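Local coordinates for protein PipY (Synechococcus elongatus, PDB 5NLC) that binds pyridoxal 5'-phosphate on a modified TIM barrel and is probably involved in keeping the cell's supply of this cofactor in balance, at residues 12-17 and 196-201; 31-36 and 65-70. All coordinates share one frame; numbering follows the deposited sequence.

Contact 1. Residues 12-17 and 196-201; sequences RSQLPP and SDWPLA
Q14 and L15 on helix 4-14 and the turn after it meet W198 of helix 198-203 with the two backbones well apart, the nearest alpha carbons, L15 CA and P199 CA, being 9.0 Å from each other. One large indole bridges most of that gap. Its six-membered ring reaches across to L15, whose CD2 lies 3.6 Å from W198 CZ3 in an oblique apolar contact. Beside it the amide end of Q14 comes up to the rim of the ring, Q14 CD standing 4.2 Å from W198 CH2, with the amide plane turned 58° from that of the indole. Both side chains run roughly at right angles to the tryptophan. In this modified TIM barrel of fold type III, helix 198-203 leads into the last strand, 208-211, and both L15 and W198 also rest on I209 of that strand. With CG set between the backbone N and the carbonyl carbon (chi1 67°), W198 carries its six-membered ring across to L15 and Q14, while P199 CD sits 3.3 Å above one face. The indole NE1 is hydrogen-bonded to Q214. Were W198 an alanine, L15 CD2 and the end of Q14 would probably lose the ring they rest against, and Q214 its NE1 partner. The W198 side chain is also about 6 Å from that of S195, which binds pyridoxal 5'-phosphate when the cofactor, absent here, is present.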
ATOM      1  N   ARG A  12      16.801   5.347  -5.420  1.00 27.84           N
ATOM      2  CA  ARG A  12      16.247   5.530  -6.766  1.00 31.05           C
ATOM      3  C   ARG A  12      17.200   4.968  -7.856  1.00 32.34           C
ATOM      4  O   ARG A  12      16.721   4.477  -8.875  1.00 32.99           O
ATOM      5  CB  ARG A  12      15.936   6.998  -7.059  1.00 32.42           C
ATOM      6  CG  ARG A  12      14.753   7.481  -6.272  1.00 34.25           C
ATOM      7  CD  ARG A  12      14.570   8.986  -6.479  1.00 37.43           C
ATOM      8  NE  ARG A  12      13.199   9.385  -6.108  1.00 39.44           N
ATOM      9  CZ  ARG A  12      12.613  10.566  -6.374  1.00 40.40           C
ATOM     10  NH1 ARG A  12      13.260  11.547  -7.030  1.00 41.33           N
ATOM     11  NH2 ARG A  12      11.357  10.769  -5.952  1.00 38.58           N
ATOM     12  N   SER A  13      18.527   5.022  -7.637  1.00 33.01           N
ATOM     13  CA  SER A  13      19.434   4.495  -8.635  1.00 34.11           C
ATOM     14  C   SER A  13      19.304   2.974  -8.764  1.00 34.12           C
ATOM     15  O   SER A  13      19.666   2.433  -9.788  1.00 34.48           O
ATOM     16  CB  SER A  13      20.878   4.916  -8.392  1.00 35.61           C
ATOM     17  OG  SER A  13      21.396   4.239  -7.259  1.00 35.91           O
ATOM     18  N   GLN A  14      18.818   2.303  -7.726  1.00 32.04           N
ATOM     19  CA  GLN A  14      18.635   0.870  -7.761  1.00 32.91           C
ATOM     20  C   GLN A  14      17.299   0.453  -8.363  1.00 30.74           C
ATOM     21  O   GLN A  14      17.155  -0.679  -8.668  1.00 30.21           O
ATOM     22  CB  GLN A  14      18.797   0.234  -6.371  1.00 34.34           C
ATOM     23  CG  GLN A  14      20.121   0.521  -5.706  1.00 36.22           C
ATOM     24  CD  GLN A  14      20.151   0.115  -4.249  1.00 36.61           C
ATOM     25  OE1 GLN A  14      20.295   0.954  -3.367  1.00 38.20           O
ATOM     26  NE2 GLN A  14      20.026  -1.171  -3.995  1.00 37.27           N
ATOM     27  N   LEU A  15      16.347   1.358  -8.571  1.00 28.35           N
ATOM     28  CA  LEU A  15      15.041   0.939  -8.955  1.00 27.98           C
ATOM     29  C   LEU A  15      14.736   1.212 -10.438  1.00 29.18           C
ATOM     30  O   LEU A  15      15.154   2.216 -10.987  1.00 30.80           O
ATOM     31  CB  LEU A  15      13.998   1.634  -8.092  1.00 27.40           C
ATOM     32  CG  LEU A  15      14.178   1.417  -6.581  1.00 27.27           C
ATOM     33  CD1 LEU A  15      13.295   2.365  -5.836  1.00 27.13           C
ATOM     34  CD2 LEU A  15      13.858  -0.004  -6.152  1.00 27.96           C
ATOM     35  N   PRO A  16      13.986   0.334 -11.080  1.00 28.59           N
ATOM     36  CA  PRO A  16      13.458   0.654 -12.425  1.00 30.28           C
ATOM     37  C   PRO A  16      12.300   1.657 -12.312  1.00 30.49           C
ATOM     38  O   PRO A  16      11.732   1.779 -11.225  1.00 27.97           O
ATOM     39  CB  PRO A  16      12.958  -0.671 -12.926  1.00 29.95           C
ATOM     40  CG  PRO A  16      12.655  -1.452 -11.713  1.00 28.91           C
ATOM     41  CD  PRO A  16      13.554  -0.980 -10.617  1.00 28.64           C
ATOM     42  N   PRO A  17      11.984   2.392 -13.391  1.00 32.72           N
ATOM     43  CA  PRO A  17      10.928   3.403 -13.367  1.00 32.54           C
ATOM     44  C   PRO A  17       9.579   2.786 -13.074  1.00 30.35           C
ATOM     45  O   PRO A  17       8.691   3.512 -12.638  1.00 30.71           O
ATOM     46  CB  PRO A  17      10.914   3.931 -14.801  1.00 35.41           C
ATOM     47  CG  PRO A  17      11.352   2.748 -15.600  1.00 37.39           C
ATOM     48  CD  PRO A  17      12.494   2.204 -14.766  1.00 36.77           C
ATOM     49  N   SER A 196      13.469  -5.170   4.489  1.00 23.82           N
ATOM     50  CA  SER A 196      14.474  -6.208   4.269  1.00 25.00           C
ATOM     51  C   SER A 196      14.251  -7.068   3.016  1.00 23.73           C
ATOM     52  O   SER A 196      15.127  -7.786   2.642  1.00 24.92           O
ATOM     53  CB  SER A 196      14.496  -7.126   5.460  1.00 26.73           C
ATOM     54  OG  SER A 196      13.178  -7.488   5.792  1.00 28.04           O
ATOM     55  N   ASP A 197      13.073  -7.019   2.398  1.00 20.37           N
ATOM     56  CA  ASP A 197      12.808  -7.914   1.286  1.00 19.41           C
ATOM     57  C   ASP A 197      12.436  -7.228  -0.016  1.00 18.01           C
ATOM     58  O   ASP A 197      12.132  -7.926  -1.023  1.00 17.04           O
ATOM     59  CB  ASP A 197      11.822  -9.000   1.667  1.00 19.29           C
ATOM     60  CG  ASP A 197      10.409  -8.504   1.880  1.00 18.54           C
ATOM     61  OD1 ASP A 197      10.096  -7.359   1.448  1.00 18.40           O
ATOM     62  OD2 ASP A 197       9.586  -9.328   2.410  1.00 18.59           O
ATOM     63  N   TRP A 198      12.551  -5.902  -0.073  1.00 17.45           N
ATOM     64  CA  TRP A 198      12.125  -5.196  -1.299  1.00 17.77           C
ATOM     65  C   TRP A 198      12.931  -5.583  -2.576  1.00 17.12           C
ATOM     66  O   TRP A 198      12.378  -5.571  -3.626  1.00 15.69           O
ATOM     67  CB  TRP A 198      12.040  -3.652  -1.144  1.00 19.47           C
ATOM     68  CG  TRP A 198      13.355  -2.957  -0.943  1.00 21.27           C
ATOM     69  CD1 TRP A 198      13.867  -2.482   0.249  1.00 24.25           C
ATOM     70  CD2 TRP A 198      14.291  -2.611  -1.934  1.00 23.40           C
ATOM     71  NE1 TRP A 198      15.083  -1.898   0.062  1.00 25.68           N
ATOM     72  CE2 TRP A 198      15.398  -1.988  -1.268  1.00 26.20           C
ATOM     73  CE3 TRP A 198      14.370  -2.827  -3.311  1.00 23.99           C
ATOM     74  CZ2 TRP A 198      16.501  -1.509  -1.959  1.00 27.28           C
ATOM     75  CZ3 TRP A 198      15.475  -2.343  -3.996  1.00 26.18           C
ATOM     76  CH2 TRP A 198      16.552  -1.736  -3.315  1.00 27.71           C
ATOM     77  N   PRO A 199      14.218  -5.931  -2.463  1.00 17.17           N
ATOM     78  CA  PRO A 199      14.871  -6.372  -3.726  1.00 17.64           C
ATOM     79  C   PRO A 199      14.204  -7.639  -4.315  1.00 17.43           C
ATOM     80  O   PRO A 199      14.076  -7.767  -5.528  1.00 17.82           O
ATOM     81  CB  PRO A 199      16.326  -6.595  -3.304  1.00 18.86           C
ATOM     82  CG  PRO A 199      16.506  -5.692  -2.095  1.00 18.97           C
ATOM     83  CD  PRO A 199      15.195  -5.777  -1.371  1.00 18.35           C
ATOM     84  N   LEU A 200      13.743  -8.560  -3.476  1.00 17.38           N
ATOM     85  CA  LEU A 200      13.053  -9.769  -3.977  1.00 17.54           C
ATOM     86  C   LEU A 200      11.729  -9.347  -4.625  1.00 17.37           C
ATOM     87  O   LEU A 200      11.321  -9.896  -5.680  1.00 17.58           O
ATOM     88  CB  LEU A 200      12.769 -10.759  -2.883  1.00 17.47           C
ATOM     89  CG  LEU A 200      13.979 -11.319  -2.138  1.00 18.54           C
ATOM     90  CD1 LEU A 200      13.499 -12.256  -1.035  1.00 18.74           C
ATOM     91  CD2 LEU A 200      14.954 -12.000  -3.040  1.00 19.55           C
ATOM     92  N   ALA A 201      11.080  -8.349  -4.009  1.00 17.06           N
ATOM     93  CA  ALA A 201       9.772  -7.873  -4.488  1.00 16.34           C
ATOM     94  C   ALA A 201       9.905  -7.230  -5.846  1.00 16.77           C
ATOM     95  O   ALA A 201       9.145  -7.564  -6.769  1.00 16.69           O
ATOM     96  CB  ALA A 201       9.189  -6.910  -3.488  1.00 16.87           C
TER

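Contact 2. Residues 31-36 and 65-70; sequences AAIREA and LTWHLL
In the helical layer outside this modified TIM barrel, I33 of helix 30-38 meets L65, just ahead of strand 66-69, and W67 within it. The helix belongs to the beta-alpha-beta crossover that joins strands 20-24 and 43-46. I33 nevertheless reaches beyond strand 43-46, where it touches F44, to the next strand of the sheet. The backbones stay apart, with I33 CA and L65 CA 9.8 Å from each other, and the contact is wholly apolar. I33 divides its two branches between two partners. With CG1 anti to the carbonyl carbon (chi1 -65°), the longer branch carries CD1 to the far end of the indole, while CG2, turned anti to the backbone N, faces L65 CD1 at 4.3 Å. I33 and W67 approach from opposite directions, and W67 also touches Q56 of helix 49-56, which places its ring in the layer between strands and helices. H68, the next residue along, points to the barrel interior, where it is hydrogen-bonded to H43 and H89. L65 serves both neighbours: besides meeting I33 through CD1, it sets its CD2 3.5 Å above one face of the W67 ring, offset toward the rim, and I33 CD1 meets that ring obliquely, 3.8 Å from W67 CH2.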
ATOM      1  N   ALA A  31       9.288  17.535   9.987  1.00 18.43           N
ATOM      2  CA  ALA A  31      10.433  18.236   9.411  1.00 18.32           C
ATOM      3  C   ALA A  31      11.261  17.336   8.492  1.00 18.12           C
ATOM      4  O   ALA A  31      11.841  17.825   7.520  1.00 18.77           O
ATOM      5  CB  ALA A  31      11.284  18.770  10.530  1.00 18.81           C
ATOM      6  N   ALA A  32      11.336  16.038   8.816  1.00 18.86           N
ATOM      7  CA  ALA A  32      11.982  15.018   7.993  1.00 18.57           C
ATOM      8  C   ALA A  32      11.235  14.783   6.701  1.00 17.52           C
ATOM      9  O   ALA A  32      11.873  14.617   5.667  1.00 17.24           O
ATOM     10  CB  ALA A  32      12.093  13.706   8.748  1.00 20.01           C
ATOM     11  N   ILE A  33       9.906  14.782   6.760  1.00 16.94           N
ATOM     12  CA  ILE A  33       9.054  14.712   5.564  1.00 17.45           C
ATOM     13  C   ILE A  33       9.306  15.909   4.651  1.00 16.54           C
ATOM     14  O   ILE A  33       9.453  15.703   3.433  1.00 16.48           O
ATOM     15  CB  ILE A  33       7.540  14.590   5.899  1.00 17.66           C
ATOM     16  CG1 ILE A  33       7.317  13.239   6.608  1.00 19.20           C
ATOM     17  CG2 ILE A  33       6.682  14.720   4.646  1.00 17.83           C
ATOM     18  CD1 ILE A  33       5.914  13.079   7.181  1.00 20.41           C
ATOM     19  N   ARG A  34       9.435  17.129   5.198  1.00 16.44           N
ATOM     20  CA  ARG A  34       9.798  18.252   4.365  1.00 16.07           C
ATOM     21  C   ARG A  34      11.150  18.117   3.733  1.00 16.14           C
ATOM     22  O   ARG A  34      11.286  18.391   2.517  1.00 16.24           O
ATOM     23  CB  ARG A  34       9.753  19.570   5.106  1.00 16.57           C
ATOM     24  CG  ARG A  34       8.346  19.989   5.499  1.00 16.68           C
ATOM     25  CD  ARG A  34       8.316  21.453   5.883  1.00 17.43           C
ATOM     26  NE  ARG A  34       6.914  21.838   6.158  1.00 17.55           N
ATOM     27  CZ  ARG A  34       5.975  22.090   5.275  1.00 18.10           C
ATOM     28  NH1 ARG A  34       6.219  22.149   4.005  1.00 19.05           N
ATOM     29  NH2 ARG A  34       4.754  22.345   5.705  1.00 19.14           N
ATOM     30  N   GLU A  35      12.152  17.642   4.491  1.00 16.41           N
ATOM     31  CA  GLU A  35      13.462  17.354   3.901  1.00 17.42           C
ATOM     32  C   GLU A  35      13.392  16.328   2.727  1.00 17.39           C
ATOM     33  O   GLU A  35      14.051  16.525   1.683  1.00 17.41           O
ATOM     34  CB  GLU A  35      14.502  16.975   4.975  1.00 18.54           C
ATOM     35  CG  GLU A  35      15.927  16.837   4.504  1.00 20.12           C
ATOM     36  CD  GLU A  35      16.939  16.532   5.614  1.00 21.18           C
ATOM     37  OE1 GLU A  35      16.651  16.733   6.847  1.00 22.19           O
ATOM     38  OE2 GLU A  35      18.050  16.075   5.265  1.00 23.64           O
ATOM     39  N   ALA A  36      12.631  15.253   2.923  1.00 16.73           N
ATOM     40  CA  ALA A  36      12.435  14.275   1.887  1.00 16.98           C
ATOM     41  C   ALA A  36      11.749  14.815   0.684  1.00 16.71           C
ATOM     42  O   ALA A  36      12.134  14.497  -0.445  1.00 16.84           O
ATOM     43  CB  ALA A  36      11.714  13.050   2.411  1.00 17.20           C
ATOM     44  N   LEU A  65       1.754  15.739  -2.388  1.00 27.92           N
ATOM     45  CA  LEU A  65       2.146  14.757  -1.435  1.00 27.08           C
ATOM     46  C   LEU A  65       1.024  13.707  -1.481  1.00 24.48           C
ATOM     47  O   LEU A  65      -0.134  14.052  -1.329  1.00 24.02           O
ATOM     48  CB  LEU A  65       2.294  15.448  -0.057  1.00 29.84           C
ATOM     49  CG  LEU A  65       3.200  14.750   0.956  1.00 31.33           C
ATOM     50  CD1 LEU A  65       3.211  15.600   2.210  1.00 34.53           C
ATOM     51  CD2 LEU A  65       2.617  13.385   1.313  1.00 31.83           C
ATOM     52  N   THR A  66       1.362  12.451  -1.732  1.00 21.40           N
ATOM     53  CA  THR A  66       0.432  11.376  -1.718  1.00 19.76           C
ATOM     54  C   THR A  66       0.607  10.511  -0.442  1.00 18.87           C
ATOM     55  O   THR A  66       1.725  10.037  -0.181  1.00 17.50           O
ATOM     56  CB  THR A  66       0.635  10.532  -2.966  1.00 20.13           C
ATOM     57  OG1 THR A  66       0.406  11.328  -4.105  1.00 20.06           O
ATOM     58  CG2 THR A  66      -0.281   9.371  -3.034  1.00 19.89           C
ATOM     59  N   TRP A  67      -0.479  10.386   0.369  1.00 17.98           N
ATOM     60  CA  TRP A  67      -0.455   9.624   1.597  1.00 18.20           C
ATOM     61  C   TRP A  67      -1.039   8.209   1.398  1.00 17.25           C
ATOM     62  O   TRP A  67      -2.163   8.053   0.852  1.00 17.00           O
ATOM     63  CB  TRP A  67      -1.303  10.303   2.654  1.00 19.13           C
ATOM     64  CG  TRP A  67      -0.646  11.571   3.213  1.00 21.02           C
ATOM     65  CD1 TRP A  67      -0.913  12.872   2.871  1.00 22.94           C
ATOM     66  CD2 TRP A  67       0.399  11.612   4.136  1.00 22.41           C
ATOM     67  NE1 TRP A  67      -0.086  13.722   3.565  1.00 24.10           N
ATOM     68  CE2 TRP A  67       0.716  12.970   4.372  1.00 23.81           C
ATOM     69  CE3 TRP A  67       1.117  10.625   4.827  1.00 22.50           C
ATOM     70  CZ2 TRP A  67       1.732  13.369   5.298  1.00 25.11           C
ATOM     71  CZ3 TRP A  67       2.107  11.058   5.777  1.00 24.46           C
ATOM     72  CH2 TRP A  67       2.426  12.388   5.946  1.00 23.82           C
ATOM     73  N   HIS A  68      -0.321   7.249   1.935  1.00 16.55           N
ATOM     74  CA  HIS A  68      -0.614   5.816   1.801  1.00 16.11           C
ATOM     75  C   HIS A  68      -0.819   5.246   3.195  1.00 16.51           C
ATOM     76  O   HIS A  68       0.068   5.437   4.072  1.00 16.92           O
ATOM     77  CB  HIS A  68       0.591   5.113   1.176  1.00 15.81           C
ATOM     78  CG  HIS A  68       0.867   5.504  -0.246  1.00 15.67           C
ATOM     79  ND1 HIS A  68       0.535   4.698  -1.303  1.00 15.39           N
ATOM     80  CD2 HIS A  68       1.420   6.605  -0.785  1.00 16.15           C
ATOM     81  CE1 HIS A  68       0.848   5.301  -2.437  1.00 15.63           C
ATOM     82  NE2 HIS A  68       1.448   6.434  -2.150  1.00 15.88           N
ATOM     83  N   LEU A  69      -1.922   4.530   3.429  1.00 16.05           N
ATOM     84  CA  LEU A  69      -2.108   3.810   4.646  1.00 16.52           C
ATOM     85  C   LEU A  69      -1.671   2.378   4.412  1.00 16.89           C
ATOM     86  O   LEU A  69      -2.162   1.686   3.529  1.00 16.18           O
ATOM     87  CB  LEU A  69      -3.594   3.889   5.108  1.00 17.06           C
ATOM     88  CG  LEU A  69      -3.934   3.030   6.309  1.00 17.49           C
ATOM     89  CD1 LEU A  69      -3.138   3.502   7.515  1.00 18.68           C
ATOM     90  CD2 LEU A  69      -5.404   3.122   6.636  1.00 17.79           C
ATOM     91  N   LEU A  70      -0.734   1.919   5.248  1.00 17.58           N
ATOM     92  CA  LEU A  70      -0.085   0.683   5.035  1.00 18.88           C
ATOM     93  C   LEU A  70      -0.449  -0.415   6.031  1.00 20.19           C
ATOM     94  O   LEU A  70      -0.090  -1.560   5.797  1.00 21.52           O
ATOM     95  CB  LEU A  70       1.422   0.917   5.082  1.00 18.85           C
ATOM     96  CG  LEU A  70       1.984   1.896   4.047  1.00 19.06           C
ATOM     97  CD1 LEU A  70       3.477   2.085   4.334  1.00 20.43           C
ATOM     98  CD2 LEU A  70       1.678   1.453   2.656  1.00 19.76           C
TER

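In the fold
From the N terminus the chain runs through helix 4-14 into residues 12-17, the first half of contact 1, and then into the opening strand of the barrel, 20-24. Helix 30-38 follows with the first half of contact 2, which closes after strand 43-46 and helix 49-56, when the chain arrives at 65-70. This short loop is nested inside the long one, since contact 1 closes only at 196-201, just ahead of the last strand, 208-211. Contact 2 thus ties helix 30-38 to strand 66-69, one strand beyond the one that follows it, whereas contact 1 brings the first helix, 4-14, against the last, 198-203. Their centres lie 19 Å apart and they do not touch.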